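Local coordinates for SCO1/SenC family lipoprotein (PDB 4HDE) that probably takes part in copper handling for cytochrome c oxidase assembly or in thiol redox chemistry, as other thioredoxin-fold Sco proteins do, at residues A[110-115]-A[121-126]; A[74-79]-A[131-136]. One frame throughout, in Å; residues are numbered along the deposited sequence.

Contact 1: residues A[110-115]-A[121-126]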
# COMPACT_ATOMS: atom_id res chain seq x y z
N ASP A 110 -12.17 4.31 -11.18
CA ASP A 110 -12.15 4.65 -9.75
C ASP A 110 -10.74 4.74 -9.19
O ASP A 110 -10.37 5.71 -8.53
CB ASP A 110 -12.92 3.60 -8.91
CG ASP A 110 -14.42 3.63 -9.13
OD1 ASP A 110 -14.97 4.69 -9.53
OD2 ASP A 110 -15.06 2.59 -8.86
N ILE A 111 -9.95 3.70 -9.42
CA ILE A 111 -8.63 3.66 -8.81
C ILE A 111 -7.69 4.64 -9.49
O ILE A 111 -6.77 5.18 -8.86
CB ILE A 111 -8.04 2.21 -8.75
CG1 ILE A 111 -6.89 2.13 -7.75
CG2 ILE A 111 -7.64 1.71 -10.14
CD1 ILE A 111 -7.30 2.43 -6.34
N THR A 112 -7.94 4.91 -10.76
CA THR A 112 -7.17 5.94 -11.46
C THR A 112 -7.37 7.30 -10.80
O THR A 112 -6.41 8.04 -10.55
CB THR A 112 -7.56 5.99 -12.95
OG1 THR A 112 -7.22 4.75 -13.57
CG2 THR A 112 -6.84 7.14 -13.66
N LYS A 113 -8.62 7.63 -10.50
CA LYS A 113 -8.93 8.90 -9.85
C LYS A 113 -8.38 8.91 -8.43
O LYS A 113 -7.81 9.91 -7.99
CB LYS A 113 -10.44 9.15 -9.83
CG LYS A 113 -10.83 10.50 -9.26
CD LYS A 113 -12.33 10.60 -9.02
CE LYS A 113 -12.70 11.91 -8.35
NZ LYS A 113 -12.01 12.07 -7.03
N PHE A 114 -8.53 7.80 -7.72
CA PHE A 114 -8.09 7.70 -6.33
C PHE A 114 -6.58 7.90 -6.24
O PHE A 114 -6.09 8.65 -5.39
CB PHE A 114 -8.50 6.32 -5.79
CG PHE A 114 -8.08 6.06 -4.37
CD1 PHE A 114 -8.88 6.47 -3.30
CD2 PHE A 114 -6.92 5.37 -4.09
CE1 PHE A 114 -8.50 6.20 -1.99
CE2 PHE A 114 -6.54 5.09 -2.78
CZ PHE A 114 -7.34 5.52 -1.73
N SER A 115 -5.83 7.24 -7.11
CA SER A 115 -4.38 7.38 -7.12
C SER A 115 -3.95 8.82 -7.47
O SER A 115 -3.03 9.37 -6.85
CB SER A 115 -3.77 6.37 -8.10
OG SER A 115 -2.35 6.46 -8.12
N SER A 121 -0.29 10.17 -8.13
CA SER A 121 0.33 9.12 -8.93
C SER A 121 -0.57 8.71 -10.09
O SER A 121 -1.75 8.41 -9.89
CB SER A 121 0.63 7.91 -8.04
OG SER A 121 1.36 6.92 -8.74
N LEU A 122 -0.01 8.70 -11.30
CA LEU A 122 -0.75 8.32 -12.49
C LEU A 122 -0.94 6.82 -12.57
O LEU A 122 -0.02 6.05 -12.33
CB LEU A 122 -0.01 8.80 -13.75
CG LEU A 122 -0.62 8.37 -15.08
CD1 LEU A 122 -1.93 9.11 -15.33
CD2 LEU A 122 0.35 8.62 -16.23
N VAL A 123 -2.16 6.40 -12.91
CA VAL A 123 -2.47 5.02 -13.23
C VAL A 123 -3.02 4.99 -14.65
O VAL A 123 -3.88 5.80 -15.00
CB VAL A 123 -3.52 4.42 -12.28
CG1 VAL A 123 -3.97 3.06 -12.77
CG2 VAL A 123 -2.95 4.32 -10.88
N ASP A 124 -2.52 4.08 -15.48
CA ASP A 124 -3.04 3.93 -16.83
C ASP A 124 -2.72 2.54 -17.33
O ASP A 124 -1.60 2.08 -17.17
CB ASP A 124 -2.45 4.98 -17.78
CG ASP A 124 -3.02 4.87 -19.17
OD1 ASP A 124 -4.13 5.38 -19.40
OD2 ASP A 124 -2.36 4.25 -20.04
N LYS A 125 -3.71 1.87 -17.91
CA LYS A 125 -3.53 0.52 -18.43
C LYS A 125 -3.40 0.53 -19.95
O LYS A 125 -4.39 0.68 -20.66
CB LYS A 125 -4.70 -0.37 -18.00
CG LYS A 125 -4.57 -1.81 -18.45
CD LYS A 125 -5.61 -2.71 -17.78
CE LYS A 125 -5.42 -4.16 -18.22
NZ LYS A 125 -6.38 -5.09 -17.55
N PRO A 126 -2.17 0.36 -20.46
CA PRO A 126 -1.96 0.33 -21.91
C PRO A 126 -2.46 -0.97 -22.55
O PRO A 126 -2.88 -1.88 -21.84
CB PRO A 126 -0.44 0.41 -22.05
CG PRO A 126 0.04 0.97 -20.74
CD PRO A 126 -0.90 0.42 -19.72
O HOH W 1 -4.05 8.40 -11.91
O HOH W 2 -0.11 4.51 -8.50
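Ser115 grips Ser121 through both its backbone and its side chain. The amide N of Ser121 donates to Ser115 O at 3.1 Å in a nearly straight bond (166° at the hydrogen), and Ser115 OG returns a bond to Ser121 O at 2.7 Å. With OG anti to the backbone N (chi1 -178°), the short serine side chain brings its hydroxyl round beside its own carbonyl carbon, so that the N and O of one residue, Ser121, are both held; the hydroxyl stands well above the plane of the Ser121 carbonyl, not on a lone pair. Ser121 is modelled in two conformations, and these bonds describe one of them.

Water extends the polar part. One water gives its hydrogens to Thr112 O and Ser121 O while accepting from Val123 N at 2.9 Å, joining a helix carbonyl to the loop backbone. A second donates to Ser115 OG at 3.0 Å and is also hydrogen-bonded to Ser121 OG, so the Ser115 hydroxyl both gives and accepts.

Val123 packs by its methyls: CG2 against Ser115 CB at 3.6 Å, CG1 beside Thr112 OG1 at 3.7 Å. A chi1 of -64° puts the Thr112 methyl by Val123 O, while its hydroxyl bonds back to Leu108 O.

The segments are helix 108-119 and the loop leading on to strand 136-140. Phe114 packs with Phe74 of strand 70-75, and Val123 also touches Val76 and Val131.

Contact 2: residues A[74-79]-A[131-136]; sequences FSVDPD and VIHGTS
Val76 CG2 approaches the imidazole of His133 obliquely, 3.9 Å from its CD2, and the two side chains cross at about a right angle. The ring is steadied by its own chain: ND1 donates to Gly134 O at 2.9 Å, in a bent bond (142°) whose acceptor lies tilted from the ring plane. A chi1 of 61° sets the ring between the backbone N and the carbonyl carbon, from where it also touches Cys48 and Met51 of helix 48-64. The other flat group belongs to Asp77, which meets Val131 CG2 through its CB at 4.0 Å, while its carboxylate is turned to Lys125.

Between these groups, Val76 and Val131 meet branch to branch, CG2 to CG1 at 3.6 Å. Compact beta-branched residues suit this buried place, but Val131 CG1 also lies against Val76 O at 3.6 Å, and that carbonyl finds no hydrogen-bond partner.

At the end of strand 70-75, Ser75 OG accepts from Asp77 N in an ST turn.

In Sco proteins a loop histidine joins the cysteines of a CxxxC motif in binding copper; His133 beside Cys48 is consistent with that site on the thioredoxin fold.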
# COMPACT_ATOMS: atom_id res chain seq x y z
N PHE A 74 -3.02 -1.46 -2.89
CA PHE A 74 -4.17 -1.24 -3.76
C PHE A 74 -3.90 -1.85 -5.12
O PHE A 74 -2.87 -1.53 -5.73
CB PHE A 74 -4.44 0.26 -3.98
CG PHE A 74 -4.73 1.03 -2.72
CD1 PHE A 74 -6.02 1.07 -2.20
CD2 PHE A 74 -3.73 1.76 -2.09
CE1 PHE A 74 -6.30 1.79 -1.06
CE2 PHE A 74 -4.02 2.49 -0.93
CZ PHE A 74 -5.31 2.50 -0.43
N SER A 75 -4.82 -2.67 -5.64
CA SER A 75 -4.67 -3.16 -7.00
C SER A 75 -4.99 -2.07 -8.02
O SER A 75 -6.02 -1.39 -7.93
CB SER A 75 -5.56 -4.37 -7.28
OG SER A 75 -5.49 -4.72 -8.66
N VAL A 76 -4.10 -1.91 -8.99
CA VAL A 76 -4.35 -1.01 -10.11
C VAL A 76 -4.84 -1.76 -11.34
O VAL A 76 -4.91 -1.19 -12.43
CB VAL A 76 -3.12 -0.15 -10.45
CG1 VAL A 76 -2.75 0.72 -9.26
CG2 VAL A 76 -1.94 -1.03 -10.87
N ASP A 77 -5.18 -3.03 -11.18
CA ASP A 77 -5.79 -3.79 -12.27
C ASP A 77 -7.01 -4.55 -11.75
O ASP A 77 -7.06 -5.77 -11.84
CB ASP A 77 -4.75 -4.76 -12.86
CG ASP A 77 -5.17 -5.35 -14.19
OD1 ASP A 77 -6.06 -4.77 -14.86
OD2 ASP A 77 -4.60 -6.39 -14.57
N PRO A 78 -8.01 -3.83 -11.24
CA PRO A 78 -9.15 -4.51 -10.61
C PRO A 78 -10.00 -5.32 -11.59
O PRO A 78 -10.77 -6.16 -11.14
CB PRO A 78 -9.96 -3.35 -10.02
CG PRO A 78 -9.58 -2.15 -10.87
CD PRO A 78 -8.12 -2.36 -11.14
N ASP A 79 -9.88 -5.07 -12.89
CA ASP A 79 -10.59 -5.88 -13.88
C ASP A 79 -10.11 -7.33 -13.86
O ASP A 79 -10.86 -8.25 -14.19
CB ASP A 79 -10.46 -5.29 -15.30
CG ASP A 79 -11.12 -3.94 -15.43
OD1 ASP A 79 -12.24 -3.76 -14.91
OD2 ASP A 79 -10.51 -3.04 -16.06
N VAL A 131 -0.00 -2.33 -16.47
CA VAL A 131 -0.47 -1.07 -15.92
C VAL A 131 0.66 -0.18 -15.44
O VAL A 131 1.55 -0.62 -14.71
CB VAL A 131 -1.45 -1.32 -14.76
CG1 VAL A 131 -2.09 -0.03 -14.32
CG2 VAL A 131 -2.53 -2.32 -15.16
N ILE A 132 0.61 1.08 -15.86
CA ILE A 132 1.48 2.12 -15.33
C ILE A 132 0.96 2.57 -13.96
O ILE A 132 -0.22 2.86 -13.81
CB ILE A 132 1.48 3.33 -16.29
CG1 ILE A 132 2.10 2.92 -17.63
CG2 ILE A 132 2.19 4.52 -15.64
CD1 ILE A 132 1.91 3.93 -18.78
N HIS A 133 1.83 2.63 -12.97
CA HIS A 133 1.44 3.06 -11.63
C HIS A 133 2.69 3.47 -10.86
O HIS A 133 3.81 3.17 -11.29
CB HIS A 133 0.72 1.93 -10.89
CG HIS A 133 1.58 0.73 -10.69
ND1 HIS A 133 2.34 0.53 -9.55
CD2 HIS A 133 1.83 -0.33 -11.49
CE1 HIS A 133 3.02 -0.60 -9.67
NE2 HIS A 133 2.73 -1.15 -10.84
N GLY A 134 2.50 4.15 -9.73
CA GLY A 134 3.63 4.59 -8.94
C GLY A 134 4.28 3.44 -8.18
O GLY A 134 3.61 2.47 -7.82
N THR A 135 5.58 3.56 -7.92
CA THR A 135 6.32 2.50 -7.24
C THR A 135 6.72 2.88 -5.82
O THR A 135 7.57 2.23 -5.21
CB THR A 135 7.58 2.12 -8.03
OG1 THR A 135 8.36 3.29 -8.25
CG2 THR A 135 7.20 1.50 -9.38
N SER A 136 6.13 3.94 -5.28
CA SER A 136 6.50 4.38 -3.94
C SER A 136 5.77 3.61 -2.84
O SER A 136 4.73 3.00 -3.06
CB SER A 136 6.18 5.87 -3.76
OG SER A 136 6.93 6.67 -4.65

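From the N terminus, the chain first reaches 74-79, where it leaves strand 70-75, next to edge strand 100-103. It then passes through helix 83-90, strand 100-103 and helix 108-119. Contact 1 closes a short span of five residues, mostly the last turn of the helix, folding the segment after this helix back along it. A few residues later 131-136 returns to 74-79, so contact 2 closes a much longer loop within which contact 1 is nested. The two touch directly: a salt bridge joins Lys125 NZ to Asp77 OD1 at 2.7 Å, and Asp124 O probably accepts a hydrogen bond from Ile132 N. Together they tie helix 108-119, the end of strand 70-75 and the approach to strand 136-140.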